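Local coordinates for reticulocyte binding protein (Streptococcus agalactiae COH1, PDB 3FAW), which is a cell-wall-anchored pullulanase that probably hydrolyses alpha-1,6-glucosidic linkages in pullulan and related branched alpha-glucans, at residues Ile162-Asn167 against Thr199-Leu204. Residues are numbered along the deposited sequence; the frame is centred on the assembly and turned at random.
Sequences IYDKDN and TGYYYL. With CA (calcium ion), chain B.
With CG lodged between the backbone N and the carbonyl carbon (chi1 61°) and the chain extended beyond it, Lys165 lies over a face of the Tyr201 ring; Tyr202, its CG anti to the carbonyl carbon, carries its phenol alongside the Lys165 backbone toward calcium. The setting is an antiparallel strand pair in the beta-sandwich carbohydrate-binding module 48. Tyr163 and Tyr202 form its hydrogen-bonded pair: Tyr163 N reaches Tyr202 O at 2.7 Å, and the return bond from Tyr202 N to Tyr163 O is nearly straight (177° at the hydrogen). Leu204 N lies at the edge of the Tyr163 ring, in its plane, while Tyr163 OH comes 3.5 Å from Leu204 CD1.

Past Tyr163, a type I turn runs from Asp164 to Asn167; in it Asp166 N donates to Asp164 OD1, an Asx turn, while Asp164 OD2 forms a salt bridge with Arg170. The CH-pi contact places Lys165 CG 4.2 Å from the Tyr201 ring centroid, 17° off its normal. Gly200 O sits over the centre of the Tyr202 ring and accepts from a calcium-bound water, giving the metal a second-shell link to 199-204. Lys165 O and Tyr202 OH bind calcium directly, at 2.4 Å and 2.6 Å; Lys363 O and four waters complete the site. At the lysine tip, one water accepts from Lys165 NZ (2.9 Å) and donates to Thr199 O (2.7 Å).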
loop_
_atom_site.group_PDB
_atom_site.type_symbol
_atom_site.label_atom_id
_atom_site.label_comp_id
_atom_site.label_asym_id
_atom_site.label_seq_id
_atom_site.Cartn_x
_atom_site.Cartn_y
_atom_site.Cartn_z
ATOM N N ILE A 162 20.265 20.045 -18.116
ATOM C CA ILE A 162 19.594 19.203 -19.105
ATOM C C ILE A 162 20.566 18.178 -19.688
ATOM O O ILE A 162 21.698 18.517 -20.044
ATOM C CB ILE A 162 18.951 20.059 -20.222
ATOM C CG1 ILE A 162 17.974 21.069 -19.609
ATOM C CG2 ILE A 162 18.228 19.177 -21.226
ATOM C CD1 ILE A 162 17.198 21.895 -20.616
ATOM N N TYR A 163 20.113 16.925 -19.772
ATOM C CA TYR A 163 20.952 15.802 -20.192
ATOM C C TYR A 163 20.416 15.150 -21.464
ATOM O O TYR A 163 19.205 15.017 -21.637
ATOM C CB TYR A 163 21.039 14.750 -19.086
ATOM C CG TYR A 163 21.534 15.286 -17.754
ATOM C CD1 TYR A 163 22.885 15.229 -17.413
ATOM C CD2 TYR A 163 20.651 15.852 -16.842
ATOM C CE1 TYR A 163 23.337 15.720 -16.198
ATOM C CE2 TYR A 163 21.094 16.346 -15.623
ATOM C CZ TYR A 163 22.437 16.277 -15.306
ATOM O OH TYR A 163 22.880 16.771 -14.101
ATOM N N ASP A 164 21.337 14.735 -22.335
ATOM C CA ASP A 164 21.007 14.106 -23.615
ATOM C C ASP A 164 20.071 12.903 -23.449
ATOM O O ASP A 164 20.348 11.985 -22.680
ATOM C CB ASP A 164 22.299 13.671 -24.332
ATOM C CG ASP A 164 22.048 13.101 -25.726
ATOM O OD1 ASP A 164 20.875 12.970 -26.146
ATOM O OD2 ASP A 164 23.042 12.782 -26.411
ATOM N N LYS A 165 18.970 12.922 -24.194
ATOM C CA LYS A 165 18.005 11.823 -24.216
ATOM C C LYS A 165 18.635 10.464 -24.557
ATOM O O LYS A 165 18.245 9.441 -23.993
ATOM C CB LYS A 165 16.877 12.135 -25.212
ATOM C CG LYS A 165 17.321 12.315 -26.659
ATOM C CD LYS A 165 16.151 12.688 -27.565
ATOM C CE LYS A 165 16.605 12.840 -29.012
ATOM N NZ LYS A 165 15.489 13.223 -29.930
ATOM N N ASP A 166 19.602 10.466 -25.476
ATOM C CA ASP A 166 20.272 9.239 -25.928
ATOM C C ASP A 166 21.574 8.937 -25.178
ATOM O O ASP A 166 22.269 7.980 -25.512
ATOM C CB ASP A 166 20.546 9.316 -27.436
ATOM C CG ASP A 166 19.277 9.225 -28.270
ATOM O OD1 ASP A 166 18.272 8.661 -27.785
ATOM O OD2 ASP A 166 19.288 9.710 -29.420
ATOM N N ASN A 167 21.892 9.744 -24.166
ATOM C CA ASN A 167 23.086 9.548 -23.336
ATOM C C ASN A 167 22.917 10.362 -22.052
ATOM O O ASN A 167 23.363 11.510 -21.964
ATOM C CB ASN A 167 24.344 9.969 -24.114
ATOM C CG ASN A 167 25.639 9.759 -23.326
ATOM O OD1 ASN A 167 25.628 9.436 -22.136
ATOM N ND2 ASN A 167 26.766 9.952 -24.001
ATOM N N THR A 199 11.420 16.371 -26.116
ATOM C CA THR A 199 10.844 15.071 -25.778
ATOM C C THR A 199 11.959 14.046 -25.527
ATOM O O THR A 199 12.879 13.899 -26.337
ATOM C CB THR A 199 9.892 14.566 -26.894
ATOM O OG1 THR A 199 8.924 15.580 -27.201
ATOM C CG2 THR A 199 9.160 13.291 -26.467
ATOM N N GLY A 200 11.893 13.370 -24.384
ATOM C CA GLY A 200 12.876 12.340 -24.031
ATOM C C GLY A 200 14.134 12.834 -23.322
ATOM O O GLY A 200 14.877 12.033 -22.762
ATOM N N TYR A 201 14.390 14.140 -23.347
ATOM C CA TYR A 201 15.546 14.704 -22.632
ATOM C C TYR A 201 15.324 14.645 -21.121
ATOM O O TYR A 201 14.181 14.601 -20.649
ATOM C CB TYR A 201 15.835 16.145 -23.075
ATOM C CG TYR A 201 16.614 16.257 -24.373
ATOM C CD1 TYR A 201 15.973 16.160 -25.608
ATOM C CD2 TYR A 201 17.994 16.462 -24.365
ATOM C CE1 TYR A 201 16.689 16.264 -26.804
ATOM C CE2 TYR A 201 18.714 16.568 -25.550
ATOM C CZ TYR A 201 18.057 16.469 -26.765
ATOM O OH TYR A 201 18.770 16.580 -27.940
ATOM N N TYR A 202 16.423 14.647 -20.371
ATOM C CA TYR A 202 16.365 14.499 -18.919
ATOM C C TYR A 202 16.858 15.763 -18.213
ATOM O O TYR A 202 17.606 16.546 -18.791
ATOM C CB TYR A 202 17.192 13.294 -18.477
ATOM C CG TYR A 202 16.860 12.016 -19.211
ATOM C CD1 TYR A 202 17.764 11.445 -20.109
ATOM C CD2 TYR A 202 15.642 11.378 -19.016
ATOM C CE1 TYR A 202 17.461 10.260 -20.778
ATOM C CE2 TYR A 202 15.327 10.201 -19.691
ATOM C CZ TYR A 202 16.237 9.648 -20.565
ATOM O OH TYR A 202 15.927 8.476 -21.218
ATOM N N TYR A 203 16.425 15.961 -16.967
ATOM C CA TYR A 203 16.788 17.160 -16.217
ATOM C C TYR A 203 16.906 16.947 -14.704
ATOM O O TYR A 203 16.212 16.114 -14.114
ATOM C CB TYR A 203 15.804 18.309 -16.516
ATOM C CG TYR A 203 14.389 18.091 -16.024
ATOM C CD1 TYR A 203 13.934 18.691 -14.848
ATOM C CD2 TYR A 203 13.500 17.287 -16.734
ATOM C CE1 TYR A 203 12.636 18.494 -14.393
ATOM C CE2 TYR A 203 12.200 17.084 -16.286
ATOM C CZ TYR A 203 11.774 17.690 -15.117
ATOM O OH TYR A 203 10.487 17.485 -14.679
ATOM N N LEU A 204 17.819 17.707 -14.100
ATOM C CA LEU A 204 17.901 17.857 -12.652
ATOM C C LEU A 204 17.849 19.350 -12.334
ATOM O O LEU A 204 18.053 20.182 -13.220
ATOM C CB LEU A 204 19.195 17.249 -12.106
ATOM C CG LEU A 204 19.327 15.722 -12.123
ATOM C CD1 LEU A 204 20.735 15.304 -11.716
ATOM C CD2 LEU A 204 18.294 15.057 -11.219
HETATM CA CA CA B . 16.684 7.711 -23.572
HETATM O O HOH W 1 13.414 14.899 -28.798
HETATM O O HOH W 2 15.052 9.618 -23.761
HETATM O O HOH W 3 18.052 6.270 -24.999
HETATM O O HOH W 4 18.575 7.207 -22.195
HETATM O O HOH W 5 15.494 7.709 -25.736
#